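Local coordinates for RagB/SusD family nutrient uptake outer membrane protein (PDB 7KV2) that probably binds beta-glucans at the cell surface, as a SusD-family outer-membrane protein serving glycan uptake in a gut bacterium, at residues S235-A240 and A413-R418; Y243-I248 and K426-L431. One frame throughout, in Å; residues are numbered along the deposited sequence.

Contact 1: residues S235-A240 and A413-R418; sequences SRYSTA and AELITR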
loop_
_atom_site.group_PDB
_atom_site.type_symbol
_atom_site.label_atom_id
_atom_site.label_comp_id
_atom_site.label_asym_id
_atom_site.label_seq_id
_atom_site.Cartn_x
_atom_site.Cartn_y
_atom_site.Cartn_z
ATOM N N SER A 235 -11.941 15.360 -15.944
ATOM C CA SER A 235 -13.377 15.156 -16.262
ATOM C C SER A 235 -14.089 14.466 -15.083
ATOM O O SER A 235 -15.333 14.509 -15.026
ATOM C CB SER A 235 -13.559 14.402 -17.535
ATOM O OG SER A 235 -13.469 13.011 -17.304
ATOM N N ARG A 236 -13.352 13.843 -14.154
ATOM C CA ARG A 236 -13.987 13.047 -13.081
ATOM C C ARG A 236 -13.652 13.619 -11.705
ATOM O O ARG A 236 -14.073 12.999 -10.719
ATOM C CB ARG A 236 -13.582 11.584 -13.215
ATOM C CG ARG A 236 -14.423 10.824 -14.228
ATOM C CD ARG A 236 -14.097 9.362 -14.201
ATOM N NE ARG A 236 -14.983 8.660 -15.107
ATOM C CZ ARG A 236 -14.814 8.569 -16.425
ATOM N NH1 ARG A 236 -13.779 9.135 -17.026
ATOM N NH2 ARG A 236 -15.702 7.897 -17.137
ATOM N N TYR A 237 -12.963 14.761 -11.643
ATOM C CA TYR A 237 -12.541 15.406 -10.367
ATOM C C TYR A 237 -13.743 15.802 -9.503
ATOM O O TYR A 237 -13.721 15.593 -8.264
ATOM C CB TYR A 237 -11.638 16.608 -10.646
ATOM C CG TYR A 237 -10.213 16.314 -11.050
ATOM C CD1 TYR A 237 -9.721 15.030 -11.235
ATOM C CD2 TYR A 237 -9.349 17.368 -11.302
ATOM C CE1 TYR A 237 -8.405 14.805 -11.594
ATOM C CE2 TYR A 237 -8.030 17.160 -11.667
ATOM C CZ TYR A 237 -7.557 15.878 -11.805
ATOM O OH TYR A 237 -6.278 15.697 -12.212
ATOM N N SER A 238 -14.800 16.370 -10.107
ATOM C CA SER A 238 -15.996 16.836 -9.361
ATOM C C SER A 238 -16.713 15.654 -8.725
ATOM O O SER A 238 -17.196 15.831 -7.598
ATOM C CB SER A 238 -16.961 17.618 -10.240
ATOM O OG SER A 238 -16.467 18.929 -10.416
ATOM N N THR A 239 -16.810 14.534 -9.439
ATOM C CA THR A 239 -17.392 13.258 -8.920
ATOM C C THR A 239 -16.520 12.707 -7.773
ATOM O O THR A 239 -17.049 12.397 -6.687
ATOM C CB THR A 239 -17.563 12.250 -10.049
ATOM O OG1 THR A 239 -18.427 12.881 -10.996
ATOM C CG2 THR A 239 -18.152 10.934 -9.596
ATOM N N ALA A 240 -15.212 12.644 -7.993
ATOM C CA ALA A 240 -14.264 12.180 -6.958
ATOM C C ALA A 240 -14.415 13.060 -5.717
ATOM O O ALA A 240 -14.491 12.487 -4.599
ATOM C CB ALA A 240 -12.868 12.168 -7.496
ATOM N N ALA A 413 -9.271 18.326 -0.110
ATOM C CA ALA A 413 -8.529 19.609 -0.168
ATOM C C ALA A 413 -7.932 19.786 -1.578
ATOM O O ALA A 413 -8.118 20.861 -2.212
ATOM C CB ALA A 413 -7.465 19.646 0.897
ATOM N N GLU A 414 -7.206 18.802 -2.086
ATOM C CA GLU A 414 -6.499 18.938 -3.383
ATOM C C GLU A 414 -7.527 19.154 -4.500
ATOM O O GLU A 414 -7.293 20.018 -5.350
ATOM C CB GLU A 414 -5.666 17.701 -3.704
ATOM C CG GLU A 414 -4.891 17.840 -4.973
ATOM C CD GLU A 414 -3.942 16.710 -5.292
ATOM O OE1 GLU A 414 -3.595 15.940 -4.347
ATOM O OE2 GLU A 414 -3.507 16.633 -6.478
ATOM N N LEU A 415 -8.593 18.356 -4.522
ATOM C CA LEU A 415 -9.627 18.422 -5.592
ATOM C C LEU A 415 -10.304 19.807 -5.555
ATOM O O LEU A 415 -10.486 20.398 -6.647
ATOM C CB LEU A 415 -10.627 17.271 -5.434
ATOM C CG LEU A 415 -10.060 15.896 -5.769
ATOM C CD1 LEU A 415 -11.014 14.772 -5.393
ATOM C CD2 LEU A 415 -9.686 15.819 -7.226
ATOM N N ILE A 416 -10.618 20.319 -4.373
ATOM C CA ILE A 416 -11.201 21.687 -4.209
ATOM C C ILE A 416 -10.194 22.689 -4.788
ATOM O O ILE A 416 -10.580 23.521 -5.654
ATOM C CB ILE A 416 -11.593 22.009 -2.753
ATOM C CG1 ILE A 416 -12.702 21.083 -2.242
ATOM C CG2 ILE A 416 -11.971 23.485 -2.592
ATOM C CD1 ILE A 416 -12.801 21.031 -0.744
ATOM N N THR A 417 -8.927 22.584 -4.390
ATOM C CA THR A 417 -7.897 23.541 -4.829
ATOM C C THR A 417 -7.724 23.460 -6.342
ATOM O O THR A 417 -7.347 24.493 -6.920
ATOM C CB THR A 417 -6.593 23.343 -4.068
ATOM O OG1 THR A 417 -6.912 23.758 -2.741
ATOM C CG2 THR A 417 -5.456 24.157 -4.647
ATOM N N ARG A 418 -7.958 22.306 -6.962
ATOM C CA ARG A 418 -7.773 22.118 -8.426
ATOM C C ARG A 418 -9.039 22.589 -9.170
ATOM O O ARG A 418 -9.092 22.386 -10.381
ATOM C CB ARG A 418 -7.493 20.662 -8.809
ATOM C CG ARG A 418 -6.128 20.146 -8.391
ATOM C CD ARG A 418 -5.805 18.791 -8.993
ATOM N NE ARG A 418 -4.502 18.342 -8.538
ATOM C CZ ARG A 418 -3.332 18.757 -8.993
ATOM N NH1 ARG A 418 -3.240 19.666 -9.955
ATOM N NH2 ARG A 418 -2.231 18.269 -8.461
#
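With CG opposite its carbonyl carbon (chi1 -76°), Tyr237 sends its ring toward helix 405-417; Leu415 has the same first torsion (chi1 -71°) and, with chi2 171°, its branches part, CD2 to the ring and CD1 to Ala240. Leu415 CD2 lies over one face of the phenol, at the end near the backbone, 3.9 Å from Tyr237 CG; the two side chains run at about a right angle. The other branch, Leu415 CD1, comes 3.8 Å from Ala240 CB, so the two methyls of one leucine touch two residues about a turn apart on helix 237-249. This is apolar helix-to-helix packing in the tetratricopeptide-repeat-like helical part of the SusD fold. Arg418 adds its aliphatic chain, CD standing 3.8 Å from Tyr237 CE2. The guanidinium group turns to Glu414, gripping OE2 side-on with both NE and NH2, each at 2.9 Å from that oxygen, and with OE2 in its plane. Arg469 adds a second salt bridge to the same oxygen, which probably helps to hold Glu414 as a carboxylate. Val228 of helix 217-231 and Ala420 also pack against Tyr237.

Contact 2: residues Y243-I248 and K426-L431; sequences YMEEII and KKYLNL. With NA (sodium ion), chain G.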
loop_
_atom_site.group_PDB
_atom_site.type_symbol
_atom_site.label_atom_id
_atom_site.label_comp_id
_atom_site.label_asym_id
_atom_site.label_seq_id
_atom_site.Cartn_x
_atom_site.Cartn_y
_atom_site.Cartn_z
ATOM N N TYR A 243 -17.629 12.233 -3.805
ATOM C CA TYR A 243 -17.411 10.945 -3.069
ATOM C C TYR A 243 -16.602 11.172 -1.790
ATOM O O TYR A 243 -16.968 10.603 -0.723
ATOM C CB TYR A 243 -16.779 9.902 -3.986
ATOM C CG TYR A 243 -17.653 9.472 -5.129
ATOM C CD1 TYR A 243 -19.039 9.611 -5.102
ATOM C CD2 TYR A 243 -17.088 8.864 -6.224
ATOM C CE1 TYR A 243 -19.833 9.156 -6.146
ATOM C CE2 TYR A 243 -17.865 8.420 -7.279
ATOM C CZ TYR A 243 -19.235 8.586 -7.249
ATOM O OH TYR A 243 -19.948 8.117 -8.311
ATOM N N MET A 244 -15.534 11.965 -1.860
ATOM C CA MET A 244 -14.752 12.324 -0.655
ATOM C C MET A 244 -15.681 13.025 0.346
ATOM O O MET A 244 -15.666 12.701 1.558
ATOM C CB MET A 244 -13.557 13.208 -1.031
ATOM C CG MET A 244 -12.540 12.546 -1.963
ATOM S SD MET A 244 -11.880 10.932 -1.371
ATOM C CE MET A 244 -13.057 9.802 -2.115
ATOM N N GLU A 245 -16.540 13.932 -0.133
ATOM C CA GLU A 245 -17.457 14.682 0.750
ATOM C C GLU A 245 -18.441 13.720 1.418
ATOM O O GLU A 245 -18.825 13.995 2.560
ATOM C CB GLU A 245 -18.138 15.803 -0.046
ATOM C CG GLU A 245 -17.211 16.936 -0.451
ATOM C CD GLU A 245 -16.762 17.873 0.645
ATOM O OE1 GLU A 245 -16.915 17.527 1.838
ATOM O OE2 GLU A 245 -16.237 18.958 0.305
ATOM N N GLU A 246 -18.867 12.651 0.744
ATOM C CA GLU A 246 -19.814 11.667 1.335
ATOM C C GLU A 246 -19.149 10.946 2.513
ATOM O O GLU A 246 -19.791 10.781 3.544
ATOM C CB GLU A 246 -20.256 10.663 0.277
ATOM C CG GLU A 246 -21.301 11.233 -0.655
ATOM C CD GLU A 246 -21.853 10.234 -1.645
ATOM O OE1 GLU A 246 -21.828 9.040 -1.334
ATOM O OE2 GLU A 246 -22.282 10.663 -2.744
ATOM N N ILE A 247 -17.880 10.555 2.360
ATOM C CA ILE A 247 -17.091 9.923 3.462
ATOM C C ILE A 247 -16.935 10.941 4.585
ATOM O O ILE A 247 -17.100 10.579 5.768
ATOM C CB ILE A 247 -15.722 9.418 2.948
ATOM C CG1 ILE A 247 -15.873 8.336 1.887
ATOM C CG2 ILE A 247 -14.883 8.923 4.132
ATOM C CD1 ILE A 247 -14.599 7.937 1.198
ATOM N N ILE A 248 -16.597 12.189 4.250
ATOM C CA ILE A 248 -16.396 13.251 5.264
ATOM C C ILE A 248 -17.721 13.464 6.009
ATOM O O ILE A 248 -17.674 13.640 7.239
ATOM C CB ILE A 248 -15.834 14.539 4.623
ATOM C CG1 ILE A 248 -14.358 14.367 4.229
ATOM C CG2 ILE A 248 -16.014 15.731 5.527
ATOM C CD1 ILE A 248 -13.866 15.415 3.246
ATOM N N LYS A 426 -9.099 24.482 3.255
ATOM C CA LYS A 426 -8.214 24.909 4.345
ATOM C C LYS A 426 -8.555 24.098 5.596
ATOM O O LYS A 426 -7.612 23.647 6.297
ATOM C CB LYS A 426 -8.309 26.406 4.602
ATOM C CG LYS A 426 -7.327 26.858 5.669
ATOM C CD LYS A 426 -7.105 28.340 5.714
ATOM C CE LYS A 426 -6.208 28.721 6.870
ATOM N NZ LYS A 426 -5.876 30.159 6.805
ATOM N N LYS A 427 -9.842 23.926 5.892
ATOM C CA LYS A 427 -10.244 23.179 7.106
ATOM C C LYS A 427 -9.741 21.728 6.981
ATOM O O LYS A 427 -9.149 21.240 7.923
ATOM C CB LYS A 427 -11.757 23.173 7.293
ATOM C CG LYS A 427 -12.255 22.332 8.457
ATOM C CD LYS A 427 -13.691 22.642 8.780
ATOM C CE LYS A 427 -14.483 21.439 9.230
ATOM N NZ LYS A 427 -15.900 21.800 9.507
ATOM N N TYR A 428 -9.948 21.122 5.830
ATOM C CA TYR A 428 -9.636 19.701 5.595
ATOM C C TYR A 428 -8.136 19.489 5.769
ATOM O O TYR A 428 -7.785 18.573 6.499
ATOM C CB TYR A 428 -10.142 19.265 4.237
ATOM C CG TYR A 428 -11.643 19.213 4.148
ATOM C CD1 TYR A 428 -12.442 19.161 5.272
ATOM C CD2 TYR A 428 -12.257 19.146 2.922
ATOM C CE1 TYR A 428 -13.829 19.085 5.169
ATOM C CE2 TYR A 428 -13.636 19.086 2.808
ATOM C CZ TYR A 428 -14.423 19.037 3.932
ATOM O OH TYR A 428 -15.776 18.933 3.782
ATOM N N LEU A 429 -7.308 20.313 5.114
ATOM C CA LEU A 429 -5.831 20.276 5.230
ATOM C C LEU A 429 -5.395 20.416 6.688
ATOM O O LEU A 429 -4.562 19.618 7.161
ATOM C CB LEU A 429 -5.232 21.379 4.354
ATOM C CG LEU A 429 -3.726 21.532 4.479
ATOM C CD1 LEU A 429 -3.019 20.187 4.182
ATOM C CD2 LEU A 429 -3.247 22.615 3.535
ATOM N N ASN A 430 -5.967 21.363 7.419
ATOM C CA ASN A 430 -5.483 21.679 8.773
ATOM C C ASN A 430 -6.027 20.666 9.764
ATOM O O ASN A 430 -5.406 20.546 10.817
ATOM C CB ASN A 430 -5.692 23.155 9.115
ATOM C CG ASN A 430 -4.678 23.987 8.361
ATOM O OD1 ASN A 430 -3.496 24.017 8.724
ATOM N ND2 ASN A 430 -5.111 24.586 7.273
ATOM N N LEU A 431 -7.095 19.919 9.454
ATOM C CA LEU A 431 -7.545 18.842 10.396
ATOM C C LEU A 431 -6.415 17.805 10.504
ATOM O O LEU A 431 -6.045 17.404 11.627
ATOM C CB LEU A 431 -8.833 18.208 9.890
ATOM C CG LEU A 431 -10.123 18.982 10.177
ATOM C CD1 LEU A 431 -11.286 18.290 9.507
ATOM C CD2 LEU A 431 -10.357 19.103 11.665
HETATM NA NA NA G . -16.516 11.968 8.778
HETATM O O HOH W 1 -16.893 13.193 10.622
#
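Tyr428 reaches across from helix 425-435 and ends between two residues of helix 237-249, Glu245 at the edge of its ring and Ile248 over one face. Ile248 comes from the opposite direction: its CD1 sits 3.9 Å from the centroid of the Tyr428 ring, 20° off the normal and displaced toward the rim, a CH-pi contact. The other branch, Ile248 CG2, lies 3.7 Å from Tyr428 OH, so the isoleucine follows the ring out to its hydroxyl. Glu245 crosses the tyrosine at about a right angle, with carboxylate and ring planes 61° apart. A bend at chi2 (-73°) folds the glutamate chain round to the phenol, where Tyr428 OH donates to Glu245 OE1 at 2.7 Å, on the syn lone pair of that oxygen; OE2 stays near the ring plane, 3.6 Å from Tyr428 CE2. A phenylalanine in place of Tyr428 could still lie against Ile248 but would probably leave Glu245 OE1 without this donor and its carboxylate freer to turn. The backbone of the same isoleucine has another task: Ile248 O binds the sodium ion at 2.5 Å, alongside a water, the carbonyls of Ser250 and Tyr253, and Tyr405 OH. The arrangement is side-chain packing between two helices of the TPR-like SusD fold, pinned by one phenol-carboxylate hydrogen bond, beside an oxygen-lined sodium site.

How the contacts relate
Helix 237-249 serves both contacts, whose centres are 12 Å apart: contact 1 uses its first turn, contact 2 a turn near its other end, where Ile248 binds the sodium. The partner helices 405-417 and 425-435 follow each other in the chain, so one helix packs on two consecutive ones. Ile416, within 413-418, links the contacts, its CD1 lying 4.1 Å from Tyr428 CE2 and equally far from Glu245 OE2; Ala413 CB also packs near Tyr428 CB. Only contact 2 includes a sodium ligand, Ile248, but helix 405-417 of contact 1 supplies Tyr405 to the same site from its other end.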